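PDB 7NKG: methyl-coenzyme M reductase gamma subunit from Methermicoccus shengliensis DSM 18856, which forms part of the nickel enzyme methyl-coenzyme M reductase, which converts methyl-coenzyme M and coenzyme B to methane and a heterodisulfide, and contributes to the pocket of factor 430. Local coordinates for residues 32-37 with 134-139; 48-53 with 79-84; 155-160 with 168-173. All coordinates share one frame; numbering follows the deposited sequence. Where two conformers were deposited one is given.

How the contacts relate
Strand 83-90 ties the three contacts together: it starts within contact 2, its side chains meet those of 134-139 in contact 1, and Val156 and Met169 of contact 3 lie against it. Contact 2 falls, in sequence, between the two segments of contact 1, and the centres of the two are about 17 Å apart, their nearest atoms about 6 Å. Contact 3 comes later in the chain, with its centre about 21 Å from that of contact 1 and about 30 Å from that of contact 2. It alone of the three holds factor 430, and its His159 side chain lies about 11 Å from bound 1-thioethanesulfonic acid; contacts 1 and 2 are structural packing.

Contact 1: 32-37 with 134-139; sequences ISDEDL and YGKMSI
Ile32 meets Ile139 methyl to methyl: its CG2 lies 3.6 Å from CG2 of Ile139, and the two side chains cross at about a right angle. In Ile32 the longer branch, CG1, stands anti to the backbone N (chi1 -173°), leaving CG2 to face across the contact. Branched, apolar isoleucines suit this buried spot, where Val198 and Leu200 of strand 193-201 also touch Ile32 and Ile139. The carbonyl O of Ile32 is 2.9 Å from Lys136 NZ. Ser33 follows as the N-cap of helix 34-41; its OG accepts from Asp36 N at 3.1 Å with an angle of 156°, a bond that a short hydroxyl side chain is well made to give. The N-terminal turn of helix 34-41 packs against helix 128-140. Asp34, in this first turn, brings OD1 to 4.0 Å from Lys136 NZ, a long salt bridge. The stronger partner of that ammonium is Glu140, whose carboxylate also accepts from Ile32 N. The lysine runs extended and turns only at its end (chi4 66°). Farther along, buried Leu37 lays both methyls on the opposing helix: CD2 is 3.6 Å from Lys136 N and 3.9 Å from Lys136 CB, while CD1 lies 4.2 Å from C of Gly135, over backbone with no side chain between.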
# COMPACT_ATOMS: atom_id res chain seq x y z
N ILE C 32 -55.59 -10.87 1.51
CA ILE C 32 -54.72 -12.01 1.29
C ILE C 32 -54.82 -12.89 2.53
O ILE C 32 -54.75 -12.37 3.65
CB ILE C 32 -53.25 -11.65 0.95
CG1 ILE C 32 -52.46 -12.93 0.57
CG2 ILE C 32 -52.55 -10.92 2.12
CD1 ILE C 32 -51.22 -12.68 -0.23
N SER C 33 -54.98 -14.21 2.35
CA SER C 33 -55.03 -15.11 3.49
C SER C 33 -53.63 -15.25 4.12
O SER C 33 -52.61 -14.98 3.46
CB SER C 33 -55.55 -16.48 3.07
OG SER C 33 -54.60 -17.17 2.27
N ASP C 34 -53.56 -15.71 5.37
CA ASP C 34 -52.28 -15.90 6.04
C ASP C 34 -51.41 -16.92 5.30
O ASP C 34 -50.22 -16.67 5.11
CB ASP C 34 -52.50 -16.38 7.49
CG ASP C 34 -53.12 -15.34 8.41
OD1 ASP C 34 -53.01 -14.13 8.10
OD2 ASP C 34 -53.72 -15.74 9.43
N GLU C 35 -51.99 -18.03 4.82
CA GLU C 35 -51.20 -19.05 4.13
C GLU C 35 -50.74 -18.60 2.75
O GLU C 35 -49.62 -18.92 2.36
CB GLU C 35 -51.96 -20.38 4.06
CG GLU C 35 -51.97 -21.05 5.42
CD GLU C 35 -52.77 -22.32 5.52
OE1 GLU C 35 -53.57 -22.63 4.61
OE2 GLU C 35 -52.57 -23.03 6.53
N ASP C 36 -51.58 -17.83 2.03
CA ASP C 36 -51.17 -17.31 0.73
C ASP C 36 -50.02 -16.31 0.92
O ASP C 36 -49.07 -16.33 0.14
CB ASP C 36 -52.35 -16.68 -0.04
CG ASP C 36 -53.25 -17.67 -0.76
OD1 ASP C 36 -52.89 -18.86 -0.85
OD2 ASP C 36 -54.33 -17.25 -1.24
N LEU C 37 -50.06 -15.49 2.00
CA LEU C 37 -48.96 -14.55 2.24
C LEU C 37 -47.66 -15.31 2.52
O LEU C 37 -46.61 -14.98 1.97
CB LEU C 37 -49.27 -13.61 3.41
CG LEU C 37 -48.15 -12.60 3.77
CD1 LEU C 37 -47.82 -11.64 2.61
CD2 LEU C 37 -48.54 -11.78 4.98
N TYR C 134 -46.16 -6.82 8.71
CA TYR C 134 -45.82 -5.73 7.81
C TYR C 134 -46.22 -6.12 6.37
O TYR C 134 -46.84 -5.32 5.67
CB TYR C 134 -44.30 -5.38 7.89
CG TYR C 134 -43.81 -4.64 6.67
CD1 TYR C 134 -44.09 -3.29 6.50
CD2 TYR C 134 -43.18 -5.31 5.63
CE1 TYR C 134 -43.75 -2.63 5.33
CE2 TYR C 134 -42.86 -4.66 4.45
CZ TYR C 134 -43.13 -3.32 4.31
OH TYR C 134 -42.80 -2.66 3.15
N GLY C 135 -45.82 -7.31 5.92
CA GLY C 135 -46.08 -7.81 4.57
C GLY C 135 -47.55 -7.77 4.20
O GLY C 135 -47.90 -7.34 3.10
N LYS C 136 -48.42 -8.16 5.14
CA LYS C 136 -49.87 -8.14 4.92
C LYS C 136 -50.34 -6.70 4.62
O LYS C 136 -51.04 -6.49 3.64
CB LYS C 136 -50.59 -8.70 6.16
CG LYS C 136 -52.08 -8.92 5.95
CD LYS C 136 -52.73 -9.44 7.24
CE LYS C 136 -54.19 -9.79 7.07
NZ LYS C 136 -54.38 -10.94 6.14
N MET C 137 -49.92 -5.72 5.43
CA MET C 137 -50.30 -4.33 5.19
C MET C 137 -49.68 -3.81 3.89
O MET C 137 -50.33 -3.08 3.17
CB MET C 137 -49.88 -3.45 6.37
CG MET C 137 -50.68 -3.75 7.63
SD MET C 137 -49.96 -2.96 9.07
CE MET C 137 -50.89 -3.73 10.36
N SER C 138 -48.43 -4.22 3.57
CA SER C 138 -47.77 -3.78 2.34
C SER C 138 -48.51 -4.24 1.07
O SER C 138 -48.38 -3.59 0.03
CB SER C 138 -46.33 -4.27 2.31
OG SER C 138 -46.20 -5.63 1.92
N ILE C 139 -49.23 -5.37 1.14
CA ILE C 139 -49.91 -5.92 -0.04
C ILE C 139 -51.42 -5.65 -0.06
O ILE C 139 -51.99 -5.52 -1.15
CB ILE C 139 -49.60 -7.44 -0.19
CG1 ILE C 139 -49.90 -7.92 -1.64
CG2 ILE C 139 -50.38 -8.30 0.82
CD1 ILE C 139 -49.09 -9.19 -2.06

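Contact 2: 48-53 with 79-84; sequences SDYPST and AGDRIR
Ser52 and Asp81 form a single beta bridge, their CA atoms 4.5 Å apart, and next to it Thr53 N donates to Gly80 O at 2.9 Å. Thr53 also rests its methyl CG2 3.7 Å from Asp81 O. Arg82 crosses to the other segment by bending at chi3 (129°), which brings its flat end beside the backbone there. Ser52 O sits over one face of the guanidinium, 3.2 Å from Arg82 NH2; N-H groups do not point along that direction, and the pair is not a hydrogen bond. Pro51 CB approaches the edge of the same group, 3.9 Å from NH2. Arg82 NH1 is hydrogen-bonded to the backbone of a neighbouring subunit. Were the arginine cut back to an alanine, that neighbouring backbone would probably lose this donor and a gap would open beside Ser52 O and the Pro51 ring. Tyr50 packs CB against Asp81 OD1 at 3.6 Å, its ring plane 24° from that of the carboxylate, while its hydroxyl bonds to Glu132 and the aspartate bridges to Arg129. Two waters also link the segments: one accepts from Arg82 N and lies doubtfully close to Pro51 O, and another is within bonding distance of Ser52 OG, Asp81 OD1 and Ala79 O, with more acceptors around it than it can serve at once. Gly80 has positive phi, a conformation that glycine adopts without strain, and closes the preceding helix in a Schellman motif; the chain then passes through the isolated bridge and on into strand 83-90 of the four-stranded antiparallel sheet.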
# COMPACT_ATOMS: atom_id res chain seq x y z
N SER C 48 -47.09 -23.80 8.50
CA SER C 48 -46.09 -24.29 9.46
C SER C 48 -45.75 -23.24 10.51
O SER C 48 -45.97 -22.05 10.29
CB SER C 48 -44.82 -24.71 8.73
OG SER C 48 -44.06 -23.61 8.27
N ASP C 49 -45.20 -23.68 11.65
CA ASP C 49 -44.79 -22.76 12.70
C ASP C 49 -43.52 -22.01 12.26
O ASP C 49 -42.76 -22.48 11.39
CB ASP C 49 -44.58 -23.45 14.06
CG ASP C 49 -44.76 -22.52 15.27
OD1 ASP C 49 -45.09 -21.32 15.07
OD2 ASP C 49 -44.52 -22.99 16.41
N TYR C 50 -43.32 -20.81 12.82
CA TYR C 50 -42.16 -19.98 12.52
C TYR C 50 -40.90 -20.64 13.12
O TYR C 50 -40.86 -20.79 14.34
CB TYR C 50 -42.30 -18.58 13.15
CG TYR C 50 -43.47 -17.77 12.64
CD1 TYR C 50 -43.37 -17.05 11.46
CD2 TYR C 50 -44.67 -17.72 13.33
CE1 TYR C 50 -44.45 -16.33 10.96
CE2 TYR C 50 -45.75 -16.98 12.85
CZ TYR C 50 -45.63 -16.29 11.67
OH TYR C 50 -46.67 -15.52 11.20
N PRO C 51 -39.87 -21.01 12.33
CA PRO C 51 -38.65 -21.55 12.94
C PRO C 51 -37.93 -20.52 13.80
O PRO C 51 -38.15 -19.32 13.65
CB PRO C 51 -37.78 -21.98 11.75
CG PRO C 51 -38.56 -21.69 10.53
CD PRO C 51 -39.75 -20.88 10.86
N SER C 52 -37.07 -21.00 14.70
CA SER C 52 -36.30 -20.15 15.60
C SER C 52 -34.84 -20.12 15.17
O SER C 52 -34.38 -20.96 14.39
CB SER C 52 -36.36 -20.71 17.02
OG SER C 52 -37.65 -20.62 17.60
N THR C 53 -34.11 -19.13 15.69
CA THR C 53 -32.67 -19.07 15.52
C THR C 53 -32.07 -20.19 16.43
O THR C 53 -32.74 -20.66 17.37
CB THR C 53 -32.15 -17.70 16.00
OG1 THR C 53 -32.50 -17.55 17.39
CG2 THR C 53 -32.70 -16.54 15.15
N ALA C 79 -40.18 -14.65 20.53
CA ALA C 79 -40.18 -16.06 20.11
C ALA C 79 -38.84 -16.53 19.50
O ALA C 79 -38.68 -17.73 19.27
CB ALA C 79 -41.29 -16.29 19.11
N GLY C 80 -37.93 -15.61 19.20
CA GLY C 80 -36.65 -15.96 18.62
C GLY C 80 -36.75 -16.31 17.15
O GLY C 80 -35.91 -17.05 16.64
N ASP C 81 -37.71 -15.69 16.41
CA ASP C 81 -37.85 -15.99 14.97
C ASP C 81 -36.61 -15.64 14.20
O ASP C 81 -35.86 -14.75 14.61
CB ASP C 81 -39.00 -15.19 14.34
CG ASP C 81 -40.40 -15.51 14.82
OD1 ASP C 81 -40.57 -16.50 15.55
OD2 ASP C 81 -41.33 -14.78 14.42
N ARG C 82 -36.43 -16.28 13.05
CA ARG C 82 -35.34 -15.92 12.16
C ARG C 82 -35.66 -14.56 11.52
O ARG C 82 -36.83 -14.17 11.41
CB ARG C 82 -35.17 -16.97 11.06
CG ARG C 82 -34.82 -18.35 11.63
CD ARG C 82 -34.31 -19.33 10.59
NE ARG C 82 -33.04 -19.96 10.98
CZ ARG C 82 -32.84 -21.23 11.38
NH1 ARG C 82 -31.62 -21.65 11.70
NH2 ARG C 82 -33.86 -22.08 11.45
N ILE C 83 -34.62 -13.83 11.10
CA ILE C 83 -34.83 -12.56 10.40
C ILE C 83 -35.17 -12.93 8.95
O ILE C 83 -34.35 -13.54 8.26
CB ILE C 83 -33.58 -11.64 10.46
CG1 ILE C 83 -33.20 -11.28 11.93
CG2 ILE C 83 -33.78 -10.37 9.59
CD1 ILE C 83 -34.25 -10.44 12.72
N ARG C 84 -36.33 -12.48 8.47
CA ARG C 84 -36.79 -12.69 7.09
C ARG C 84 -37.15 -11.35 6.44
O ARG C 84 -37.15 -10.33 7.11
CB ARG C 84 -37.97 -13.67 7.06
CG ARG C 84 -37.64 -15.05 7.60
CD ARG C 84 -36.51 -15.74 6.87
NE ARG C 84 -36.49 -17.16 7.23
CZ ARG C 84 -35.48 -17.99 7.02
NH1 ARG C 84 -35.58 -19.27 7.37
NH2 ARG C 84 -34.37 -17.57 6.42
O HOH W 1 -38.67 -17.64 11.84
O HOH W 2 -39.56 -18.79 16.53

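Contact 3: 155-160 with 168-173; sequences TVHGHS and VMFDML. With F43 (factor 430), chain V.
One wall of the factor 430 pocket is built from Thr155, Val156, His157 and His159, and residues Met169 to Leu173 back it in an antiparallel run without strand pairing. Two carboxylates of the nickel cofactor are gripped. Thr155 N and Val156 N hold one, the latter bonding to ODB at 2.9 Å. The other is shared by two histidines, His157 ND1 giving a nearly straight bond (169°) of 2.8 Å to OCC in the plane of its ring, and His159 ND1 a weak one to OBC. Imidazole suits both places, since each NE2 can still bond to a basic side chain of a neighbouring subunit. On the side of His157 away from the cofactor, its CD2 lies 3.8 Å from Phe170 CE2, which reaches the imidazole edge in plane. Gly158 has backbone angles that only glycine readily takes, and a CB there would collide with Phe170 O. Met169, its CG anti to the backbone N (chi1 171°), brings CG to 3.4 Å from Gly158 O, with SD alongside the same peptide. A water ties the runs together, donating to Thr155 O and His157 O and accepting from Met172 N. Asp171 OD1 accepts from Leu173 N, an Asx turn, and forms a salt bridge with Arg175. Thr155 OG1 bonds to a neighbouring subunit's backbone, while CB lies 3.7 Å from Leu173 CD1 and CG2 meets Met172 SD at 3.4 Å.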
# COMPACT_ATOMS: atom_id res chain seq x y z
N THR C 155 -33.78 -10.42 -8.99
CA THR C 155 -34.09 -10.11 -10.40
C THR C 155 -35.24 -9.08 -10.44
O THR C 155 -36.32 -9.34 -10.94
CB THR C 155 -34.38 -11.39 -11.19
OG1 THR C 155 -33.39 -12.37 -10.87
CG2 THR C 155 -34.43 -11.14 -12.68
N VAL C 156 -34.97 -7.92 -9.87
CA VAL C 156 -35.97 -6.89 -9.63
C VAL C 156 -36.30 -6.01 -10.83
O VAL C 156 -37.33 -5.34 -10.80
CB VAL C 156 -35.56 -6.03 -8.40
CG1 VAL C 156 -35.28 -6.93 -7.18
CG2 VAL C 156 -34.35 -5.13 -8.71
N HIS C 157 -35.43 -5.98 -11.86
CA HIS C 157 -35.56 -5.11 -13.05
C HIS C 157 -37.00 -4.87 -13.51
O HIS C 157 -37.75 -5.83 -13.70
CB HIS C 157 -34.77 -5.72 -14.22
CG HIS C 157 -34.54 -4.77 -15.36
ND1 HIS C 157 -33.70 -3.68 -15.22
CD2 HIS C 157 -34.98 -4.82 -16.64
CE1 HIS C 157 -33.69 -3.07 -16.40
NE2 HIS C 157 -34.44 -3.73 -17.29
N GLY C 158 -37.39 -3.62 -13.66
CA GLY C 158 -38.73 -3.28 -14.13
C GLY C 158 -39.29 -1.95 -13.67
O GLY C 158 -40.15 -1.40 -14.36
N HIS C 159 -38.81 -1.39 -12.53
CA HIS C 159 -39.38 -0.13 -12.02
C HIS C 159 -39.38 1.00 -13.06
O HIS C 159 -40.34 1.75 -13.16
CB HIS C 159 -38.71 0.33 -10.70
CG HIS C 159 -37.43 1.08 -10.87
ND1 HIS C 159 -36.26 0.45 -11.24
CD2 HIS C 159 -37.18 2.41 -10.74
CE1 HIS C 159 -35.32 1.39 -11.26
NE2 HIS C 159 -35.83 2.59 -10.99
N SER C 160 -38.30 1.09 -13.83
CA SER C 160 -38.07 2.14 -14.83
C SER C 160 -38.33 1.69 -16.28
O SER C 160 -38.08 2.45 -17.22
CB SER C 160 -36.63 2.61 -14.70
OG SER C 160 -35.78 1.48 -14.73
N VAL C 168 -49.07 -4.21 -17.12
CA VAL C 168 -48.36 -4.84 -16.01
C VAL C 168 -46.88 -4.52 -16.12
O VAL C 168 -46.33 -4.50 -17.24
CB VAL C 168 -48.63 -6.36 -16.02
CG1 VAL C 168 -47.78 -7.08 -14.98
CG2 VAL C 168 -50.11 -6.65 -15.77
N MET C 169 -46.23 -4.30 -14.98
CA MET C 169 -44.80 -4.02 -14.98
C MET C 169 -44.03 -5.31 -15.26
O MET C 169 -44.24 -6.32 -14.60
CB MET C 169 -44.38 -3.41 -13.64
CG MET C 169 -42.86 -3.29 -13.49
SD MET C 169 -42.32 -2.51 -11.96
CE MET C 169 -43.01 -3.66 -10.71
N PHE C 170 -43.12 -5.25 -16.23
CA PHE C 170 -42.26 -6.38 -16.62
C PHE C 170 -41.59 -7.08 -15.45
O PHE C 170 -41.08 -6.41 -14.55
CB PHE C 170 -41.16 -5.88 -17.58
CG PHE C 170 -39.97 -6.80 -17.79
CD1 PHE C 170 -40.06 -7.89 -18.63
CD2 PHE C 170 -38.78 -6.57 -17.12
CE1 PHE C 170 -38.95 -8.72 -18.85
CE2 PHE C 170 -37.68 -7.40 -17.32
CZ PHE C 170 -37.77 -8.47 -18.19
N ASP C 171 -41.55 -8.41 -15.49
CA ASP C 171 -40.85 -9.22 -14.49
C ASP C 171 -40.07 -10.26 -15.28
O ASP C 171 -40.68 -11.10 -15.95
CB ASP C 171 -41.84 -9.91 -13.54
CG ASP C 171 -41.18 -10.74 -12.45
OD1 ASP C 171 -39.93 -10.92 -12.50
OD2 ASP C 171 -41.92 -11.27 -11.57
N MET C 172 -38.72 -10.23 -15.23
CA MET C 172 -37.91 -11.22 -15.96
C MET C 172 -38.27 -12.66 -15.54
O MET C 172 -38.23 -13.55 -16.39
CB MET C 172 -36.43 -10.99 -15.71
CG MET C 172 -35.51 -11.85 -16.55
SD MET C 172 -33.81 -11.67 -16.02
CE MET C 172 -32.95 -12.41 -17.40
N LEU C 173 -38.62 -12.87 -14.25
CA LEU C 173 -38.96 -14.21 -13.74
C LEU C 173 -40.45 -14.55 -13.79
O LEU C 173 -40.82 -15.64 -13.36
CB LEU C 173 -38.42 -14.39 -12.32
CG LEU C 173 -36.93 -14.11 -12.14
CD1 LEU C 173 -36.52 -14.37 -10.71
CD2 LEU C 173 -36.04 -14.95 -13.08
NI F43 V . -26.39 -4.19 -8.94
NA F43 V . -24.77 -5.48 -9.13
CHA F43 V . -23.61 -3.97 -10.61
C1A F43 V . -23.84 -5.31 -9.97
C2A F43 V . -23.06 -6.58 -10.29
C3A F43 V . -23.98 -7.65 -9.66
C4A F43 V . -24.59 -6.81 -8.51
C5A F43 V . -21.71 -6.60 -9.54
C6A F43 V . -20.88 -7.84 -9.84
O7A F43 V . -20.25 -7.97 -10.88
N8A F43 V . -20.81 -8.73 -8.92
C9A F43 V . -22.81 -6.68 -11.80
CAA F43 V . -25.03 -8.28 -10.61
CBA F43 V . -24.43 -9.33 -11.54
CCA F43 V . -25.36 -10.48 -11.79
ODA F43 V . -26.51 -10.26 -12.25
OEA F43 V . -24.91 -11.63 -11.55
NB F43 V . -27.03 -5.31 -7.32
CHB F43 V . -25.89 -7.35 -7.90
C1B F43 V . -26.34 -6.48 -6.73
C2B F43 V . -27.39 -7.14 -5.80
C3B F43 V . -28.73 -6.52 -6.22
C4B F43 V . -28.25 -5.27 -6.91
N5B F43 V . -25.24 -6.20 -5.80
C6B F43 V . -25.56 -6.38 -4.53
O7B F43 V . -24.80 -6.32 -3.57
C8B F43 V . -27.03 -6.64 -4.39
C9B F43 V . -27.37 -8.69 -5.71
CAB F43 V . -29.52 -7.40 -7.21
CBB F43 V . -30.82 -6.77 -7.72
CCB F43 V . -31.71 -7.85 -8.29
ODB F43 V . -32.10 -7.79 -9.48
OEB F43 V . -32.07 -8.79 -7.53
NC F43 V . -28.11 -3.07 -8.99
CHC F43 V . -29.20 -4.17 -7.16
C1C F43 V . -29.13 -3.23 -8.12
C2C F43 V . -30.22 -2.22 -8.28
C3C F43 V . -29.89 -1.67 -9.67
C4C F43 V . -28.45 -2.11 -9.90
C5C F43 V . -29.99 -1.15 -7.21
C6C F43 V . -31.16 -0.17 -7.25
O7C F43 V . -32.32 -0.63 -7.20
O8C F43 V . -30.95 1.06 -7.33
C8C F43 V . -30.78 -2.28 -10.76
C9C F43 V . -32.24 -1.82 -10.65
CAC F43 V . -33.07 -2.13 -11.89
OBC F43 V . -34.22 -1.64 -11.96
OCC F43 V . -32.60 -2.85 -12.81
ND F43 V . -25.91 -3.29 -10.72
CHD F43 V . -27.67 -1.64 -10.91
C5D F43 V . -26.07 -0.65 -13.16
C6D F43 V . -27.47 -0.08 -13.03
C7D F43 V . -28.01 -0.38 -11.66
O8D F43 V . -28.78 0.45 -11.22
C9D F43 V . -24.04 -3.29 -13.85
CAD F43 V . -23.54 -2.25 -14.83
OBD F43 V . -23.55 -2.51 -16.07
OCD F43 V . -23.13 -1.11 -14.45
C1D F43 V . -26.58 -2.32 -11.35
C2D F43 V . -26.03 -2.12 -12.74
C3D F43 V . -24.62 -2.69 -12.58
C4D F43 V . -24.81 -3.79 -11.53
O HOH W 3 -37.38 -8.50 -13.41